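Local coordinates for Alpha/beta hydrolase fold protein (Nakamurella multipartita, PDB 4Y7D), which probably acts as a hydrolase of the alpha/beta hydrolase fold, though its substrate is not established, at residues V28-G33 and F55-G60; P69-T74 and G214-G219. All coordinates share one frame; numbering follows the deposited sequence.

Interaction 1 of 2, residues V28-G33 and F55-G60; sequences VIVGAG and FLVAEG
A Schellman motif closes helix 46-58 of this alpha/beta hydrolase fold, and segment 28-33, on strand 23-31, passes it, so that Val30 and Gly31 meet Val57 and the loop residues Ala32 and Gly33 meet Gly60. The evidence for the motif is the bond from Gly60 N to Val57 O, 3.0 Å, with a second from Leu61 N to Leu56 O, and the positive phi of Gly60 (79°), a value that favours glycine. The apolar part is small. Val30 CG1 lies 3.8 Å from Val57 CG2, the two side chains crossing at about a right angle. Val57 turns CG1 anti to its backbone N (chi1 170°), which carries that methyl to the CA of Gly31, while CG2 is left for Val30. A side chain on Gly31 would come tight against that same CG2, and its backbone angles favour glycine as well. One water lies between the backbones: it accepts from Ala32 N at 3.2 Å and sits 2.8 Å from Val57 O, to which it can donate, bridging Ala32 and the last helical turn. The contact buries 190 Å² in all and lies at the surface. Elsewhere in the fold, Val30 pairs by backbone with Ala63 of strand 62-66 and Leu56 packs on Val36 and Val38, while Glu59 forms a salt bridge with Arg299 of helix 288-299. Two carbonyl oxygens, Ala32 O and Gly60 O, approach to 3.2 Å without bonding, and Gly33 CA points a hydrogen almost straight at Gly60 O, CA to O 3.4 Å with 166° at the hydrogen.

Interaction 2 of 2, residues P69-T74 and G214-G219; sequences PGYFGT and GPRKAG
Two direct backbone hydrogen bonds join the loop 69-74 to segment 214-219, a 3-10 turn leading into helix 217-227. Phe72 N donates to Pro215 O at 3.0 Å; Gly219 N reaches Gly70 O at 2.9 Å, but the bond is weak, with 129° at the hydrogen. Water adds to both: one molecule lies 2.7 Å from Gly70 O and 2.9 Å from Pro215 O and can bridge them, and another lies within hydrogen-bonding distance of Phe72 O. The backbones come closest at Gly70 and Gly219, whose CA atoms are 3.6 Å apart; a CB on either would clash with the opposite segment. This packing sets the loop that follows strand 62-66 of the alpha/beta hydrolase fold, with a type II' turn from Tyr71 to Thr74, against a helix that comes much later in the chain. Among the aromatic contacts, Gly219 CA sits over one face of the Tyr71 ring, 3.8 Å from its centroid and 19° off the normal, a CH-pi contact, and the hydroxyl beyond bonds to Asp223. With an alanine at Tyr71, Gly219 CA would probably lose the ring face it packs on and Asp223 its hydroxyl partner. Phe72 is modelled in two conformers; in one of them CE1 comes to Pro215 CG at 3.6 Å, the proline meeting the ring at its edge. In that conformer the side chain runs alongside Arg216, with CZ over one guanidinium face, 3.7 Å from Arg216 NH2, and the planes 52° apart. The charged end itself is held by Asp47, through NH1, and by Gly44 O, through NH2.

Overall arrangement
Interaction 1 closes along the chain before interaction 2 opens. Their centres lie about 25 Å apart and their nearest atoms about 8 Å, so the two do not touch. Strand 62-66 of the mixed eight-stranded sheet relates them: it follows the helix end of interaction 1, pairs antiparallel with strand 23-31, and leads into the loop 69-74 of interaction 2. Helix 46-58 is a second connection, since its His46 meets the ring of Phe72 and Asp47 lies on the same helix. Interaction 1 is a local surface contact, its segments 22 residues apart, whereas interaction 2 is buried and brings together segments 140 residues apart, tying the early part of the fold to helix 217-227.

Interaction 1 of 2, residues V28-G33 and F55-G60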
loop_
_atom_site.group_PDB
_atom_site.type_symbol
_atom_site.label_atom_id
_atom_site.label_comp_id
_atom_site.label_asym_id
_atom_site.label_seq_id
_atom_site.Cartn_x
_atom_site.Cartn_y
_atom_site.Cartn_z
ATOM N N VAL A 28 2.407 -8.600 11.205
ATOM C CA VAL A 28 2.459 -9.999 10.885
ATOM C C VAL A 28 3.805 -10.199 10.236
ATOM O O VAL A 28 4.197 -9.455 9.340
ATOM C CB VAL A 28 1.311 -10.424 9.938
ATOM C CG1 VAL A 28 1.378 -11.893 9.583
ATOM C CG2 VAL A 28 -0.041 -10.092 10.557
ATOM N N ILE A 29 4.447 -11.262 10.670
ATOM C CA ILE A 29 5.797 -11.619 10.297
ATOM C C ILE A 29 5.633 -12.901 9.469
ATOM O O ILE A 29 5.159 -13.904 9.987
ATOM C CB ILE A 29 6.611 -11.967 11.578
ATOM C CG1 ILE A 29 6.756 -10.759 12.531
ATOM C CG2 ILE A 29 7.956 -12.542 11.241
ATOM C CD1 ILE A 29 7.579 -9.622 12.017
ATOM N N VAL A 30 5.997 -12.855 8.185
ATOM C CA VAL A 30 5.798 -13.994 7.325
ATOM C C VAL A 30 6.933 -14.160 6.313
ATOM O O VAL A 30 7.501 -13.185 5.849
ATOM C CB VAL A 30 4.451 -13.874 6.602
ATOM C CG1 VAL A 30 4.393 -12.695 5.646
ATOM C CG2 VAL A 30 4.152 -15.147 5.850
ATOM N N GLY A 31 7.212 -15.410 5.953
ATOM C CA GLY A 31 8.229 -15.712 4.945
ATOM C C GLY A 31 9.636 -15.830 5.527
ATOM O O GLY A 31 9.848 -15.813 6.751
ATOM N N ALA A 32 10.606 -15.944 4.633
ATOM C CA ALA A 32 12.008 -16.159 4.988
ATOM C C ALA A 32 12.805 -15.541 3.872
ATOM O O ALA A 32 12.369 -15.537 2.707
ATOM C CB ALA A 32 12.325 -17.652 5.060
ATOM N N GLY A 33 13.970 -14.999 4.208
ATOM C CA GLY A 33 14.764 -14.264 3.235
ATOM C C GLY A 33 15.022 -12.836 3.692
ATOM O O GLY A 33 14.664 -12.466 4.808
ATOM N N PHE A 55 3.524 -11.841 -3.141
ATOM C CA PHE A 55 4.528 -12.080 -4.197
ATOM C C PHE A 55 5.967 -12.107 -3.622
ATOM O O PHE A 55 6.839 -12.792 -4.143
ATOM C CB PHE A 55 4.387 -11.068 -5.351
ATOM C CG PHE A 55 5.032 -9.730 -5.086
ATOM C CD1 PHE A 55 4.375 -8.742 -4.339
ATOM C CD2 PHE A 55 6.289 -9.420 -5.621
ATOM C CE1 PHE A 55 4.962 -7.510 -4.117
ATOM C CE2 PHE A 55 6.857 -8.185 -5.412
ATOM C CZ PHE A 55 6.186 -7.216 -4.655
ATOM N N LEU A 56 6.216 -11.349 -2.554
ATOM C CA LEU A 56 7.526 -11.276 -1.936
ATOM C C LEU A 56 7.867 -12.590 -1.262
ATOM O O LEU A 56 8.973 -13.154 -1.439
ATOM C CB LEU A 56 7.556 -10.136 -0.906
ATOM C CG LEU A 56 7.516 -8.718 -1.474
ATOM C CD1 LEU A 56 7.386 -7.706 -0.336
ATOM C CD2 LEU A 56 8.704 -8.335 -2.334
ATOM N N VAL A 57 6.896 -13.125 -0.539
ATOM C CA VAL A 57 7.101 -14.390 0.166
ATOM C C VAL A 57 7.401 -15.485 -0.856
ATOM O O VAL A 57 8.342 -16.325 -0.702
ATOM C CB VAL A 57 5.866 -14.715 1.024
ATOM C CG1 VAL A 57 5.981 -16.139 1.556
ATOM C CG2 VAL A 57 5.670 -13.666 2.164
ATOM N N ALA A 58 6.666 -15.443 -1.974
ATOM C CA ALA A 58 6.888 -16.408 -3.029
ATOM C C ALA A 58 8.275 -16.284 -3.688
ATOM O O ALA A 58 8.831 -17.259 -4.202
ATOM C CB ALA A 58 5.775 -16.254 -4.071
ATOM N N GLU A 59 8.813 -15.084 -3.715
ATOM C CA GLU A 59 10.133 -14.787 -4.234
ATOM C C GLU A 59 11.261 -15.013 -3.215
ATOM O O GLU A 59 12.432 -14.681 -3.481
ATOM C CB GLU A 59 10.186 -13.326 -4.704
ATOM C CG GLU A 59 9.414 -13.078 -5.990
ATOM C CD GLU A 59 10.253 -13.241 -7.259
ATOM O OE1 GLU A 59 11.443 -13.566 -7.185
ATOM O OE2 GLU A 59 9.739 -12.925 -8.359
ATOM N N GLY A 60 10.951 -15.568 -2.052
ATOM C CA GLY A 60 12.029 -15.831 -1.087
ATOM C C GLY A 60 12.502 -14.607 -0.302
ATOM O O GLY A 60 13.708 -14.493 0.040
HETATM O O HOH W 1 9.801 -16.508 1.640
#

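Interaction 2 of 2, residues P69-T74 and G214-G219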
loop_
_atom_site.group_PDB
_atom_site.type_symbol
_atom_site.label_atom_id
_atom_site.label_comp_id
_atom_site.label_asym_id
_atom_site.label_seq_id
_atom_site.Cartn_x
_atom_site.Cartn_y
_atom_site.Cartn_z
ATOM N N PRO A 69 -0.702 3.149 12.622
ATOM C CA PRO A 69 -1.485 3.731 13.730
ATOM C C PRO A 69 -2.902 4.110 13.352
ATOM O O PRO A 69 -3.100 4.786 12.318
ATOM C CB PRO A 69 -0.650 4.933 14.121
ATOM C CG PRO A 69 0.769 4.444 13.900
ATOM C CD PRO A 69 0.684 3.691 12.598
ATOM N N GLY A 70 -3.848 3.684 14.203
ATOM C CA GLY A 70 -5.252 3.912 13.990
ATOM C C GLY A 70 -5.965 2.811 13.263
ATOM O O GLY A 70 -7.192 2.874 13.124
ATOM N N TYR A 71 -5.226 1.809 12.763
ATOM C CA TYR A 71 -5.788 0.681 12.122
ATOM C C TYR A 71 -5.640 -0.572 12.972
ATOM O O TYR A 71 -4.552 -0.902 13.486
ATOM C CB TYR A 71 -5.100 0.442 10.802
ATOM C CG TYR A 71 -5.342 1.555 9.817
ATOM C CD1 TYR A 71 -6.524 1.602 9.091
ATOM C CD2 TYR A 71 -4.396 2.582 9.589
ATOM C CE1 TYR A 71 -6.735 2.574 8.152
ATOM C CE2 TYR A 71 -4.615 3.592 8.645
ATOM C CZ TYR A 71 -5.782 3.559 7.912
ATOM O OH TYR A 71 -6.030 4.505 6.950
ATOM N N PHE A 72 -6.755 -1.277 13.102
ATOM C CA PHE A 72 -6.831 -2.470 13.929
ATOM C C PHE A 72 -6.172 -2.234 15.284
ATOM O O PHE A 72 -6.579 -1.327 15.982
ATOM C CB PHE A 72 -6.268 -3.686 13.192
ATOM C CG PHE A 72 -7.104 -4.130 12.002
ATOM C CD1 PHE A 72 -8.492 -4.091 12.049
ATOM C CD2 PHE A 72 -6.494 -4.675 10.871
ATOM C CE1 PHE A 72 -9.252 -4.489 10.956
ATOM C CE2 PHE A 72 -7.254 -5.128 9.793
ATOM C CZ PHE A 72 -8.640 -5.042 9.850
ATOM N N GLY A 73 -5.156 -3.043 15.654
ATOM C CA GLY A 73 -4.630 -2.944 17.012
ATOM C C GLY A 73 -3.548 -1.914 17.292
ATOM O O GLY A 73 -3.135 -1.777 18.461
ATOM N N THR A 74 -3.058 -1.215 16.271
ATOM C CA THR A 74 -1.992 -0.242 16.505
ATOM C C THR A 74 -2.622 1.056 16.968
ATOM O O THR A 74 -3.375 1.661 16.213
ATOM C CB THR A 74 -1.111 -0.025 15.299
ATOM O OG1 THR A 74 -0.546 -1.278 14.857
ATOM C CG2 THR A 74 -0.015 0.942 15.586
ATOM N N GLY A 214 -15.478 1.147 11.387
ATOM C CA GLY A 214 -15.107 0.304 12.526
ATOM C C GLY A 214 -13.641 0.455 12.871
ATOM O O GLY A 214 -13.175 1.575 13.135
ATOM N N PRO A 215 -12.899 -0.641 12.829
ATOM C CA PRO A 215 -11.494 -0.555 13.318
ATOM C C PRO A 215 -10.497 0.060 12.368
ATOM O O PRO A 215 -9.311 0.156 12.697
ATOM C CB PRO A 215 -11.130 -2.013 13.583
ATOM C CG PRO A 215 -11.929 -2.757 12.553
ATOM C CD PRO A 215 -13.250 -2.022 12.450
ATOM N N ARG A 216 -10.960 0.451 11.186
ATOM C CA ARG A 216 -10.161 1.222 10.282
ATOM C C ARG A 216 -10.472 2.720 10.319
ATOM O O ARG A 216 -9.781 3.489 9.685
ATOM C CB ARG A 216 -10.275 0.678 8.872
ATOM C CG ARG A 216 -9.882 -0.792 8.691
ATOM C CD ARG A 216 -9.911 -1.179 7.236
ATOM N NE ARG A 216 -10.387 -2.550 6.960
ATOM C CZ ARG A 216 -9.603 -3.565 6.629
ATOM N NH1 ARG A 216 -10.121 -4.739 6.379
ATOM N NH2 ARG A 216 -8.294 -3.415 6.581
ATOM N N LYS A 217 -11.474 3.148 11.073
ATOM C CA LYS A 217 -11.876 4.539 11.033
ATOM C C LYS A 217 -10.854 5.567 11.573
ATOM O O LYS A 217 -10.594 6.604 10.939
ATOM C CB LYS A 217 -13.213 4.714 11.744
ATOM C CG LYS A 217 -13.709 6.121 11.720
ATOM C CD LYS A 217 -15.121 6.223 12.264
ATOM C CE LYS A 217 -15.417 7.625 12.807
ATOM N NZ LYS A 217 -15.308 8.721 11.805
ATOM N N ALA A 218 -10.255 5.273 12.731
ATOM C CA ALA A 218 -9.320 6.222 13.348
ATOM C C ALA A 218 -8.163 6.543 12.451
ATOM O O ALA A 218 -7.774 7.704 12.286
ATOM C CB ALA A 218 -8.827 5.720 14.704
ATOM N N GLY A 219 -7.601 5.488 11.869
ATOM C CA GLY A 219 -6.427 5.629 11.033
ATOM C C GLY A 219 -6.758 6.278 9.704
ATOM O O GLY A 219 -5.967 7.061 9.172
HETATM O O HOH W 2 -8.834 1.769 15.011
HETATM O O HOH W 3 -9.327 -0.637 16.070
#